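Local coordinates for protein acetone carboxylase alpha subunit (Xanthobacter autotrophicus Py2, PDB 5M45) that forms the alpha subunit of a multi-chain enzyme assembly and contains a hydantoinase B/oxoprolinase-family region that holds a manganese ion, at residues G21-E26 and N126-P131; F61-A66 and E249-E254; G292-P297 and L404-T409; G443-Q446 and I450-V453; K699-K704 and T734-P739. All blocks are in the same frame, centred on the assembly; numbering follows the deposited sequence.

Contact 1: G21-E26 and N126-P131; sequences GETLKE and NWEANP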
# COMPACT_ATOMS: atom_id res chain seq x y z
N GLY A 21 -33.36 14.27 -13.42
CA GLY A 21 -33.18 13.06 -14.23
C GLY A 21 -31.92 12.93 -15.07
O GLY A 21 -31.72 11.90 -15.74
N GLU A 22 -31.08 13.96 -15.09
CA GLU A 22 -29.79 13.82 -15.76
C GLU A 22 -28.89 12.86 -14.98
O GLU A 22 -28.94 12.80 -13.75
CB GLU A 22 -29.10 15.18 -15.86
CG GLU A 22 -29.78 16.19 -16.78
CD GLU A 22 -29.12 17.54 -16.66
OE1 GLU A 22 -29.16 18.14 -15.54
OE2 GLU A 22 -28.51 17.98 -17.66
N THR A 23 -28.03 12.13 -15.69
CA THR A 23 -26.88 11.49 -15.01
C THR A 23 -25.89 12.56 -14.49
O THR A 23 -25.92 13.72 -14.93
CB THR A 23 -26.07 10.53 -15.95
OG1 THR A 23 -25.44 11.27 -17.02
CG2 THR A 23 -26.98 9.45 -16.54
N LEU A 24 -25.05 12.16 -13.55
CA LEU A 24 -23.96 13.06 -13.07
C LEU A 24 -23.13 13.65 -14.22
O LEU A 24 -22.87 14.86 -14.24
CB LEU A 24 -23.06 12.35 -12.06
CG LEU A 24 -23.63 12.05 -10.67
CD1 LEU A 24 -22.71 11.06 -9.97
CD2 LEU A 24 -23.78 13.30 -9.83
N LYS A 25 -22.73 12.81 -15.17
CA LYS A 25 -21.90 13.27 -16.31
C LYS A 25 -22.68 14.19 -17.26
O LYS A 25 -22.15 15.20 -17.69
CB LYS A 25 -21.30 12.07 -17.08
CG LYS A 25 -20.37 12.52 -18.22
CD LYS A 25 -19.53 11.38 -18.79
CE LYS A 25 -18.87 11.73 -20.14
NZ LYS A 25 -18.11 13.01 -20.06
N GLU A 26 -23.94 13.84 -17.57
CA GLU A 26 -24.81 14.70 -18.42
C GLU A 26 -24.95 16.09 -17.80
O GLU A 26 -24.83 17.11 -18.52
CB GLU A 26 -26.19 14.07 -18.63
CG GLU A 26 -26.22 12.94 -19.66
CD GLU A 26 -27.49 12.09 -19.63
OE1 GLU A 26 -28.35 12.32 -18.73
OE2 GLU A 26 -27.59 11.20 -20.52
N ASN A 126 -17.88 7.23 -14.39
CA ASN A 126 -19.12 6.45 -14.32
C ASN A 126 -19.23 5.59 -13.06
O ASN A 126 -19.72 4.43 -13.09
CB ASN A 126 -19.34 5.65 -15.60
CG ASN A 126 -20.81 5.25 -15.82
OD1 ASN A 126 -21.69 5.70 -15.12
ND2 ASN A 126 -21.04 4.44 -16.83
N TRP A 127 -18.83 6.18 -11.94
CA TRP A 127 -19.16 5.65 -10.63
C TRP A 127 -20.67 5.45 -10.45
O TRP A 127 -21.10 4.58 -9.68
CB TRP A 127 -18.64 6.57 -9.52
CG TRP A 127 -17.42 6.12 -8.76
CD1 TRP A 127 -17.32 6.01 -7.40
CD2 TRP A 127 -16.13 5.78 -9.28
NE1 TRP A 127 -16.07 5.59 -7.04
CE2 TRP A 127 -15.30 5.46 -8.15
CE3 TRP A 127 -15.58 5.68 -10.55
CZ2 TRP A 127 -13.96 5.07 -8.28
CZ3 TRP A 127 -14.22 5.30 -10.68
CH2 TRP A 127 -13.44 4.99 -9.53
N GLU A 128 -21.48 6.27 -11.15
CA GLU A 128 -22.95 6.13 -11.07
C GLU A 128 -23.43 4.73 -11.48
O GLU A 128 -24.32 4.18 -10.82
CB GLU A 128 -23.64 7.22 -11.94
CG GLU A 128 -25.16 7.19 -11.96
CD GLU A 128 -25.78 8.47 -12.57
OE1 GLU A 128 -24.99 9.44 -12.83
OE2 GLU A 128 -27.03 8.49 -12.78
N ALA A 129 -22.84 4.14 -12.52
CA ALA A 129 -23.24 2.80 -12.96
C ALA A 129 -22.54 1.68 -12.14
O ALA A 129 -23.13 0.64 -11.99
CB ALA A 129 -22.97 2.60 -14.45
N ASN A 130 -21.30 1.90 -11.67
CA ASN A 130 -20.57 0.93 -10.84
C ASN A 130 -19.43 1.70 -10.12
O ASN A 130 -18.60 2.31 -10.83
CB ASN A 130 -20.03 -0.18 -11.74
CG ASN A 130 -19.14 -1.19 -11.02
OD1 ASN A 130 -18.67 -0.99 -9.93
ND2 ASN A 130 -18.90 -2.31 -11.67
N PRO A 131 -19.37 1.70 -8.78
CA PRO A 131 -20.15 0.84 -7.86
C PRO A 131 -21.51 1.36 -7.44
O PRO A 131 -22.14 0.76 -6.55
CB PRO A 131 -19.25 0.77 -6.62
CG PRO A 131 -18.59 2.15 -6.63
CD PRO A 131 -18.34 2.47 -8.07
O HOH W 1 -22.78 9.80 -14.39

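Contact 2: F61-A66 and E249-E254; sequences FSRLRA and EEVVAE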
# COMPACT_ATOMS: atom_id res chain seq x y z
N PHE A 61 -27.23 31.80 2.78
CA PHE A 61 -25.77 32.04 2.98
C PHE A 61 -25.37 31.93 4.46
O PHE A 61 -24.45 31.21 4.83
CB PHE A 61 -25.36 33.41 2.41
CG PHE A 61 -23.99 33.89 2.84
CD1 PHE A 61 -22.85 33.41 2.24
CD2 PHE A 61 -23.87 34.85 3.85
CE1 PHE A 61 -21.59 33.85 2.66
CE2 PHE A 61 -22.64 35.29 4.27
CZ PHE A 61 -21.49 34.79 3.68
N SER A 62 -26.11 32.64 5.30
CA SER A 62 -25.85 32.74 6.73
C SER A 62 -25.96 31.38 7.41
O SER A 62 -25.04 30.95 8.10
CB SER A 62 -26.79 33.77 7.36
OG SER A 62 -26.73 33.77 8.79
N ARG A 63 -27.07 30.67 7.17
CA ARG A 63 -27.27 29.36 7.80
C ARG A 63 -26.26 28.29 7.38
O ARG A 63 -25.77 27.54 8.21
CB ARG A 63 -28.72 28.87 7.58
CG ARG A 63 -29.71 29.58 8.45
CD ARG A 63 -31.05 28.86 8.49
NE ARG A 63 -31.03 27.60 9.25
CZ ARG A 63 -32.04 26.72 9.27
NH1 ARG A 63 -33.17 26.92 8.59
NH2 ARG A 63 -31.94 25.62 9.99
N LEU A 64 -25.97 28.24 6.08
CA LEU A 64 -25.08 27.21 5.54
C LEU A 64 -23.59 27.51 5.84
O LEU A 64 -22.85 26.58 6.15
CB LEU A 64 -25.29 27.07 4.02
CG LEU A 64 -26.68 26.55 3.63
CD1 LEU A 64 -26.90 26.71 2.11
CD2 LEU A 64 -26.92 25.11 4.08
N ARG A 65 -23.18 28.78 5.80
CA ARG A 65 -21.81 29.12 6.17
C ARG A 65 -21.59 28.83 7.68
O ARG A 65 -20.56 28.28 8.07
CB ARG A 65 -21.46 30.58 5.86
CG ARG A 65 -19.95 30.86 6.00
CD ARG A 65 -19.53 32.29 5.70
NE ARG A 65 -20.12 33.27 6.65
CZ ARG A 65 -19.74 34.53 6.80
NH1 ARG A 65 -18.71 35.05 6.14
NH2 ARG A 65 -20.37 35.29 7.69
N ALA A 66 -22.55 29.21 8.52
CA ALA A 66 -22.50 28.88 9.96
C ALA A 66 -22.46 27.35 10.20
O ALA A 66 -21.74 26.87 11.09
CB ALA A 66 -23.68 29.51 10.71
N GLU A 249 -30.68 19.13 4.81
CA GLU A 249 -32.05 18.57 4.81
C GLU A 249 -33.04 19.51 5.54
O GLU A 249 -34.15 19.69 5.08
CB GLU A 249 -32.07 17.15 5.42
CG GLU A 249 -31.45 16.09 4.50
CD GLU A 249 -31.17 14.72 5.20
OE1 GLU A 249 -31.26 14.65 6.45
OE2 GLU A 249 -30.82 13.71 4.50
N GLU A 250 -32.63 20.10 6.67
CA GLU A 250 -33.46 21.04 7.43
C GLU A 250 -33.72 22.34 6.67
O GLU A 250 -34.85 22.84 6.67
CB GLU A 250 -32.83 21.35 8.80
CG GLU A 250 -32.99 20.19 9.81
CD GLU A 250 -32.07 20.22 11.02
OE1 GLU A 250 -31.22 21.14 11.15
OE2 GLU A 250 -32.18 19.27 11.86
N VAL A 251 -32.68 22.88 6.05
CA VAL A 251 -32.78 24.11 5.25
C VAL A 251 -33.71 23.90 4.06
O VAL A 251 -34.57 24.75 3.80
CB VAL A 251 -31.38 24.61 4.81
CG1 VAL A 251 -31.46 25.68 3.74
CG2 VAL A 251 -30.63 25.16 6.02
N VAL A 252 -33.58 22.78 3.36
CA VAL A 252 -34.48 22.48 2.25
C VAL A 252 -35.94 22.32 2.73
O VAL A 252 -36.87 22.84 2.10
CB VAL A 252 -34.01 21.23 1.47
CG1 VAL A 252 -35.08 20.77 0.46
CG2 VAL A 252 -32.69 21.53 0.76
N ALA A 253 -36.14 21.59 3.83
CA ALA A 253 -37.49 21.42 4.42
C ALA A 253 -38.11 22.77 4.74
O ALA A 253 -39.25 22.99 4.44
CB ALA A 253 -37.43 20.56 5.66
N GLU A 254 -37.34 23.66 5.36
CA GLU A 254 -37.85 24.98 5.74
C GLU A 254 -38.04 25.99 4.58
O GLU A 254 -39.04 26.68 4.56
CB GLU A 254 -36.99 25.61 6.85
CG GLU A 254 -37.54 27.00 7.25
CD GLU A 254 -36.96 27.59 8.54
OE1 GLU A 254 -35.81 27.23 8.86
OE2 GLU A 254 -37.66 28.43 9.19

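Contact 3: G292-P297 and L404-T409; sequences GFVDVP and LVSAWT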
# COMPACT_ATOMS: atom_id res chain seq x y z
N GLY A 292 10.60 31.24 -8.56
CA GLY A 292 11.05 30.63 -7.31
C GLY A 292 11.84 29.34 -7.55
O GLY A 292 11.70 28.72 -8.60
N PHE A 293 12.64 28.95 -6.56
CA PHE A 293 13.49 27.76 -6.57
C PHE A 293 13.49 27.10 -5.16
O PHE A 293 13.19 27.76 -4.14
CB PHE A 293 14.96 28.13 -6.88
CG PHE A 293 15.17 28.93 -8.13
CD1 PHE A 293 15.15 30.33 -8.10
CD2 PHE A 293 15.44 28.29 -9.33
CE1 PHE A 293 15.41 31.05 -9.27
CE2 PHE A 293 15.67 29.02 -10.49
CZ PHE A 293 15.65 30.40 -10.46
N VAL A 294 13.91 25.82 -5.11
CA VAL A 294 14.32 25.15 -3.85
C VAL A 294 15.26 23.95 -4.11
O VAL A 294 15.34 23.44 -5.24
CB VAL A 294 13.08 24.78 -2.97
CG1 VAL A 294 12.44 23.46 -3.42
CG2 VAL A 294 13.42 24.73 -1.47
N ASP A 295 16.00 23.55 -3.08
CA ASP A 295 17.05 22.53 -3.19
C ASP A 295 16.61 21.11 -2.86
O ASP A 295 15.80 20.93 -1.95
CB ASP A 295 18.28 22.91 -2.34
CG ASP A 295 17.99 23.05 -0.82
OD1 ASP A 295 17.10 23.86 -0.42
OD2 ASP A 295 18.70 22.40 -0.01
N VAL A 296 17.16 20.13 -3.59
CA VAL A 296 17.00 18.70 -3.32
C VAL A 296 18.40 18.03 -3.24
O VAL A 296 18.88 17.48 -4.24
CB VAL A 296 16.13 18.02 -4.38
CG1 VAL A 296 15.90 16.56 -4.03
CG2 VAL A 296 14.78 18.74 -4.51
N PRO A 297 19.04 18.07 -2.04
CA PRO A 297 20.40 17.54 -1.88
C PRO A 297 20.45 16.01 -1.62
O PRO A 297 20.87 15.56 -0.53
CB PRO A 297 20.96 18.37 -0.71
CG PRO A 297 19.78 18.73 0.11
CD PRO A 297 18.67 18.95 -0.90
N LEU A 404 5.69 23.03 -3.81
CA LEU A 404 4.50 23.90 -3.91
C LEU A 404 4.67 25.27 -3.22
O LEU A 404 4.44 26.31 -3.83
CB LEU A 404 3.25 23.18 -3.32
CG LEU A 404 2.68 21.96 -4.09
CD1 LEU A 404 1.58 21.28 -3.29
CD2 LEU A 404 2.14 22.36 -5.46
N VAL A 405 5.08 25.26 -1.94
CA VAL A 405 5.19 26.51 -1.15
C VAL A 405 6.33 27.41 -1.68
O VAL A 405 6.29 28.64 -1.48
CB VAL A 405 5.37 26.28 0.37
CG1 VAL A 405 4.28 25.38 0.92
CG2 VAL A 405 6.74 25.72 0.70
N SER A 406 7.30 26.79 -2.37
CA SER A 406 8.46 27.48 -2.92
C SER A 406 8.13 28.15 -4.29
O SER A 406 8.78 29.12 -4.67
CB SER A 406 9.63 26.48 -3.09
OG SER A 406 10.09 25.96 -1.84
N ALA A 407 7.14 27.63 -5.01
CA ALA A 407 6.63 28.26 -6.23
C ALA A 407 5.57 29.33 -5.97
O ALA A 407 5.57 30.37 -6.62
CB ALA A 407 6.07 27.19 -7.16
N TRP A 408 4.68 29.12 -4.99
CA TRP A 408 3.58 30.07 -4.72
C TRP A 408 4.07 31.43 -4.18
O TRP A 408 3.46 32.48 -4.47
CB TRP A 408 2.53 29.50 -3.77
CG TRP A 408 1.79 28.28 -4.25
CD1 TRP A 408 1.44 27.97 -5.52
CD2 TRP A 408 1.30 27.21 -3.42
NE1 TRP A 408 0.78 26.75 -5.56
CE2 TRP A 408 0.69 26.27 -4.28
CE3 TRP A 408 1.32 26.95 -2.05
CZ2 TRP A 408 0.10 25.10 -3.80
CZ3 TRP A 408 0.71 25.78 -1.58
CH2 TRP A 408 0.13 24.86 -2.45
N THR A 409 5.16 31.44 -3.43
CA THR A 409 5.67 32.67 -2.80
C THR A 409 5.94 33.81 -3.80
O THR A 409 5.66 34.97 -3.50
CB THR A 409 6.88 32.39 -1.87
OG1 THR A 409 7.15 33.53 -1.04
CG2 THR A 409 8.10 32.02 -2.68

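Contact 4: G443-Q446 and I450-V453; sequences GFNQ and IHAV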
# COMPACT_ATOMS: atom_id res chain seq x y z
N GLY A 443 8.99 4.54 15.93
CA GLY A 443 9.44 3.46 16.82
C GLY A 443 8.44 3.27 17.95
O GLY A 443 7.22 3.44 17.73
N PHE A 444 8.94 2.93 19.14
CA PHE A 444 8.07 2.80 20.34
C PHE A 444 8.03 4.06 21.19
O PHE A 444 9.06 4.68 21.48
CB PHE A 444 8.46 1.59 21.21
CG PHE A 444 7.84 0.29 20.74
CD1 PHE A 444 8.32 -0.32 19.63
CD2 PHE A 444 6.77 -0.28 21.40
CE1 PHE A 444 7.73 -1.51 19.16
CE2 PHE A 444 6.18 -1.44 20.95
CZ PHE A 444 6.66 -2.06 19.82
N ASN A 445 6.81 4.46 21.60
CA ASN A 445 6.62 5.69 22.37
C ASN A 445 6.53 5.43 23.90
O ASN A 445 6.82 4.32 24.40
CB ASN A 445 5.42 6.46 21.81
CG ASN A 445 4.10 5.76 22.08
OD1 ASN A 445 4.02 4.75 22.84
ND2 ASN A 445 3.03 6.26 21.43
N GLN A 446 6.16 6.46 24.64
CA GLN A 446 6.06 6.37 26.11
C GLN A 446 4.94 5.43 26.62
O GLN A 446 4.91 5.09 27.80
CB GLN A 446 5.90 7.77 26.75
CG GLN A 446 4.70 8.60 26.31
CD GLN A 446 4.96 9.55 25.15
OE1 GLN A 446 5.52 9.15 24.12
NE2 GLN A 446 4.55 10.80 25.31
N ILE A 450 3.64 1.07 18.95
CA ILE A 450 4.17 1.50 17.68
C ILE A 450 3.63 2.90 17.40
O ILE A 450 2.43 3.16 17.59
CB ILE A 450 3.81 0.49 16.56
CG1 ILE A 450 4.56 -0.84 16.79
CG2 ILE A 450 4.09 1.07 15.18
CD1 ILE A 450 4.14 -1.97 15.87
N HIS A 451 4.51 3.77 16.91
CA HIS A 451 4.19 5.20 16.77
C HIS A 451 5.02 5.92 15.70
O HIS A 451 6.09 5.44 15.27
CB HIS A 451 4.40 5.86 18.16
CG HIS A 451 3.81 7.23 18.31
ND1 HIS A 451 2.46 7.49 18.15
CD2 HIS A 451 4.37 8.39 18.70
CE1 HIS A 451 2.23 8.77 18.42
NE2 HIS A 451 3.38 9.34 18.75
N ALA A 452 4.51 7.09 15.30
CA ALA A 452 5.26 8.06 14.50
C ALA A 452 4.90 9.47 14.97
O ALA A 452 3.85 9.68 15.58
CB ALA A 452 4.95 7.90 13.02
N VAL A 453 5.81 10.40 14.74
CA VAL A 453 5.61 11.82 15.06
C VAL A 453 5.75 12.70 13.80
O VAL A 453 6.42 12.31 12.81
CB VAL A 453 6.54 12.32 16.18
CG1 VAL A 453 6.34 11.49 17.44
CG2 VAL A 453 8.03 12.28 15.82

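Contact 5: K699-K704 and T734-P739; sequences KGEREK and TFWDLP. Unlike the reference sequence in segment 734-739: Asp737 (reference Ser).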
# COMPACT_ATOMS: atom_id res chain seq x y z
N LYS A 699 28.89 40.10 -19.10
CA LYS A 699 29.98 39.63 -19.95
C LYS A 699 30.72 38.43 -19.31
O LYS A 699 30.97 37.38 -19.99
CB LYS A 699 30.94 40.80 -20.22
CG LYS A 699 32.01 40.54 -21.23
CD LYS A 699 32.95 41.75 -21.31
CE LYS A 699 34.21 41.38 -22.12
NZ LYS A 699 34.81 42.54 -22.86
N GLY A 700 31.03 38.54 -18.01
CA GLY A 700 31.72 37.45 -17.30
C GLY A 700 30.84 36.21 -17.06
O GLY A 700 31.32 35.05 -17.13
N GLU A 701 29.56 36.43 -16.74
CA GLU A 701 28.63 35.31 -16.55
C GLU A 701 28.38 34.52 -17.86
O GLU A 701 28.37 33.28 -17.85
CB GLU A 701 27.32 35.78 -15.93
CG GLU A 701 26.40 34.66 -15.44
CD GLU A 701 26.84 34.00 -14.12
OE1 GLU A 701 27.98 34.17 -13.66
OE2 GLU A 701 26.05 33.32 -13.49
N ARG A 702 28.21 35.24 -18.97
CA ARG A 702 28.11 34.65 -20.30
C ARG A 702 29.31 33.71 -20.66
O ARG A 702 29.09 32.62 -21.24
CB ARG A 702 27.96 35.74 -21.37
CG ARG A 702 27.83 35.23 -22.82
CD ARG A 702 27.62 36.37 -23.79
NE ARG A 702 27.46 35.86 -25.15
CZ ARG A 702 28.47 35.62 -25.99
NH1 ARG A 702 29.75 35.83 -25.68
NH2 ARG A 702 28.18 35.17 -27.20
N GLU A 703 30.53 34.12 -20.30
CA GLU A 703 31.71 33.28 -20.49
C GLU A 703 31.60 31.95 -19.74
O GLU A 703 31.95 30.89 -20.28
CB GLU A 703 33.02 34.01 -20.10
CG GLU A 703 34.23 33.07 -20.16
CD GLU A 703 35.58 33.70 -19.77
OE1 GLU A 703 35.62 34.85 -19.19
OE2 GLU A 703 36.62 33.01 -20.05
N LYS A 704 31.12 32.00 -18.50
CA LYS A 704 30.91 30.77 -17.73
C LYS A 704 29.84 29.86 -18.34
O LYS A 704 30.02 28.64 -18.34
CB LYS A 704 30.52 31.11 -16.29
CG LYS A 704 31.66 31.78 -15.57
CD LYS A 704 31.34 32.03 -14.12
CE LYS A 704 32.49 32.80 -13.53
NZ LYS A 704 32.07 33.33 -12.23
N THR A 734 18.56 34.06 -26.27
CA THR A 734 18.49 35.43 -26.71
C THR A 734 19.10 36.37 -25.66
O THR A 734 19.88 37.25 -26.00
CB THR A 734 17.03 35.87 -27.01
OG1 THR A 734 16.49 35.03 -28.02
CG2 THR A 734 16.96 37.29 -27.53
N PHE A 735 18.73 36.17 -24.40
CA PHE A 735 19.19 37.03 -23.33
C PHE A 735 20.72 37.01 -23.23
O PHE A 735 21.35 38.06 -23.08
CB PHE A 735 18.59 36.67 -21.96
CG PHE A 735 19.07 37.59 -20.87
CD1 PHE A 735 18.47 38.84 -20.66
CD2 PHE A 735 20.23 37.26 -20.13
CE1 PHE A 735 18.96 39.71 -19.71
CE2 PHE A 735 20.72 38.13 -19.18
CZ PHE A 735 20.09 39.37 -18.97
N TRP A 736 21.29 35.80 -23.29
CA TRP A 736 22.75 35.61 -23.17
C TRP A 736 23.52 35.62 -24.51
O TRP A 736 24.75 35.38 -24.53
CB TRP A 736 23.04 34.32 -22.40
CG TRP A 736 22.67 34.37 -20.94
CD1 TRP A 736 21.72 33.62 -20.30
CD2 TRP A 736 23.26 35.21 -19.93
NE1 TRP A 736 21.68 33.94 -18.98
CE2 TRP A 736 22.62 34.92 -18.72
CE3 TRP A 736 24.26 36.19 -19.95
CZ2 TRP A 736 22.95 35.57 -17.51
CZ3 TRP A 736 24.59 36.83 -18.74
CH2 TRP A 736 23.93 36.52 -17.55
N ASP A 737 22.82 35.91 -25.60
CA ASP A 737 23.42 36.00 -26.96
C ASP A 737 24.24 34.75 -27.29
O ASP A 737 25.41 34.84 -27.68
CB ASP A 737 24.22 37.29 -27.05
CG ASP A 737 24.75 37.59 -28.45
OD1 ASP A 737 24.05 37.30 -29.44
OD2 ASP A 737 25.88 38.16 -28.56
N LEU A 738 23.65 33.58 -27.09
CA LEU A 738 24.38 32.30 -27.28
C LEU A 738 24.27 31.84 -28.74
O LEU A 738 23.21 31.94 -29.33
CB LEU A 738 23.86 31.21 -26.35
CG LEU A 738 23.91 31.59 -24.85
CD1 LEU A 738 23.20 30.56 -24.00
CD2 LEU A 738 25.35 31.77 -24.37
N PRO A 739 25.37 31.32 -29.31
CA PRO A 739 25.30 30.78 -30.65
C PRO A 739 24.52 29.44 -30.71
O PRO A 739 24.44 28.72 -29.70
CB PRO A 739 26.77 30.54 -30.99
CG PRO A 739 27.38 30.18 -29.69
CD PRO A 739 26.68 31.06 -28.70

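Contact 1: G21-E26 and N126-P131
Thr23 is the first residue of 21-26 to meet Glu128, whose carboxylate spans the gap between the two segments. The threonine side chain lies roughly perpendicular to that of the glutamate, with Thr23 CB 3.5 Å from Glu128 OE1 and Thr23 CG2 3.9 Å from Glu128 OE2. Rotation about chi1 (66°) tucks Thr23 OG1 between its own backbone N and carbonyl carbon, turned back over the start of the helix, where it accepts from Glu26 N at 3.0 Å. In return Glu26 OE1 takes the Thr23 N-H at 3.1 Å, met from above the carboxylate plane.

One residue on, Leu24 N donates to Glu128 OE1 over 2.8 Å, a nearly straight bond (164°) received on the syn lone pair. The Leu24 side chain runs obliquely past the same oxygen, its CB 3.6 Å from Glu128 OE1, and also packs on helix 111-124 and strand 165-175. At Lys25 the link is indirect: a water accepts from Lys25 N at 3.1 Å and donates to Glu128 OE1 at 2.7 Å. Glu128 OE1 thus serves two partners, and Glu128 OE2 is held by Ile17 N. The extended glutamate, with CG anti to N (chi1 180°), brings its charge to the first turn of helix 24-38, where the helix end would be expected to favour the ionised form. Beyond it, Asn130 bonds to a second copy of the subunit. Thr23, as N-cap, and Glu26 form a capping box, to which a carboxylate from the loop after helix 111-124 adds a bond at Leu24 N.

Contact 2: F61-A66 and E249-E254
The CA atoms of Arg63 and Val251 are the nearest pair between two helical segments, 61-66 and 249-254, which run almost antiparallel (165° between directions) with axes 11.2 Å apart. That wide spacing is bridged mainly by Arg63. Its chain bends at chi3 (71°) and lays the guanidinium over Val251, the two side chains running past each other head to tail; Val251 CG2 sits 3.9 Å from Arg63 CZ, over the centre of the flat group. The edge of the same group meets Glu254: Arg63 NH1 and Glu254 OE1 form a salt bridge of 2.7 Å, the extended glutamate coming in nearly square to the arginine with its carboxylate plane turned 78° from the guanidinium. One methyl thus covers a face while a carboxylate oxygen holds the rim, which should limit rotation of the arginine head. Deeper in, Leu64 CD2 reaches Val251 CG2 at 4.2 Å and completes the apolar side of the contact.

Away from helix 227-255, Ser62 and Arg65 of helix 54-75 bond to the chain of another protein. Leu64 also touches Tyr260 and Phe263 of helix 257-282 and Leu103 of strand 101-104, so helices 54-75, 227-255 and 257-282 come together here beside a strand that is outermost, within this chain, in the seven-stranded sheet.

Contact 3: G292-P297 and L404-T409
Van der Waals contact between Val294 and Ser406 makes up the side-chain part of this interface. The serine oxygen lies against the base of the valine, Ser406 OG being 3.4 Å from Val294 CB and 3.6 Å from Val294 CG2. Chi1 of 82° wedges Val294 CG1 into the gap flanked by its N and carbonyl carbon, and this methyl too lies beside the serine, 4.1 Å from Ser406 CB.

Backbone packing comes next. The axes of segments 292-297 and 404-409 approach to 6.8 Å at 155° between their directions, a close fit made possible where Gly292 has no side chain: Gly292 CA rests 3.8 Å from Ser406 O, and the nearest CA pair, Gly292 and Ala407, is 5.1 Å apart. Phe293 O adds a contact of 3.9 Å to Ser406 CB.

The polar atoms find their partners outside the two segments, where they have one. With OG beside its own N (chi1 -64°), Ser406 bonds back to His402 O one helical turn earlier. Ser406 O, by contrast, is buried here with no partner in the model. His402 ties helix to strand just outside the contact, its NE2 bonding to Asp295 O.

Around these atoms, Gly292, Val294 and Val296 pair through their backbones with strand 313-324, whose Met316 and Ala318 also touch Ser406 and Ala407. Phe293 points to the other side, where it meets an aromatic side chain of another protein's chain. This is helix-on-sheet packing: helix 401-422 lies on one face of the mixed four-stranded sheet, near strand 286-297, outermost within this chain, and is buried near the chain's centre.

Contact 4: G443-Q446 and I450-V453
Gly443 and His451 form a hydrogen-bonded pair of a beta hairpin whose arms are strands 440-442 and 450-454, and the next, Phe444 with Ile450, is a non-hydrogen-bonded pair, with CA atoms 4.9 Å apart. The tight part is around His451. Gly443 N donates to His451 O over 3.1 Å at 156°, whereas the return bond from His451 N to Gly443 O, though 2.9 Å long, is bent to 129° and weak. The distortion coincides with the corner the chain turns at Gly443, whose positive phi suits a residue lacking a side chain. Asn445 then folds its amide over the imidazole: chi1 of 69° sets its CG close to both N and carbonyl carbon, and the side chain stands almost at right angles to that of His451. Asn445 CB joins in, 3.8 Å from His451 CD2.

The Phe444 side is looser. The phenyl and the isoleucine meet at a slant, through Phe444 CZ and Ile450 CG1 at 3.9 Å, while the Ile450 N lies over the rim of one ring face, 4.1 Å above its plane. This side is nevertheless buried, and Arg394 of a second copy of the subunit packs on both residues.

Outside partners hold the polar groups of the tight side. Asn445 OD1 accepts from Tyr447 N and Glu449 N, bracing the turn between the arms, and His451 NE2 bonds to Ala494 O. With both groups thus fixed, Asn445 ND2 stands 3.3 Å above the imidazole plane toward its rim, 3.4 Å from His451 CG.

Contact 5: K699-K704 and T734-P739
Arg702 reaches across to two successive backbone carbonyls, those of Trp736 and Asp737. Its NE donates to Trp736 O at 2.8 Å, and its NH2 to Asp737 O, also at 2.8 Å and almost straight (170°); a further bond from Arg702 NE to Asp737 O, 3.4 Å, is weak. Both acceptors lie near the guanidinium plane, at its edge, so the pair of bonds fixes the rotation of the group. Asp737, which differs from the reference sequence, adds charge alone: its OD2 is 4.0 Å from Arg702 NH2 and well out of that plane.

Beside this grip the Trp736 indole packs obliquely on the helix, with Trp736 CH2 3.7 Å from Glu701 CG and Trp736 CE3 4.0 Å from Arg702 CB. The arginine reaches the carbonyls because it is extended from CG to NE, with CG anti to N (chi1 -180°).

Further out, Phe735 CD2 lies 3.5 Å over the centre of the indole face, and Phe732 meets the ring edge-to-face. Glu701 OE2 turns elsewhere, to the backbone of another protein's chain. Asp737, with positive phi and bonds back into the last turn, ends helix 726-735 in a Schellman motif, and the arginine of helix 694-706 binds the carbonyls of this C-terminal cap.

Overall arrangement
Along the chain contacts 1 and 2 interlock, their segments alternating, whereas contacts 3, 4 and 5 follow in series. Contacts 1 and 2 lie on the same side of the chain's centre, their own centres about 27 Å apart; contact 2 lies on the opposite side from contact 5, their centres about 63 Å apart. Contact 3, its centre about 10 Å from the chain's centre, joins a mixed sheet to helix 401-422; contact 4, its centre about 31 Å from that of contact 3, belongs to a separate antiparallel sheet. All segments of contacts 2, 3 and 4 belong to the hydantoinase B/oxoprolinase-family region. Contacts 1 and 4 both touch the second copy, while contacts 2 to 5 all border another protein's chain, so intrachain joints lie next to assembly interfaces.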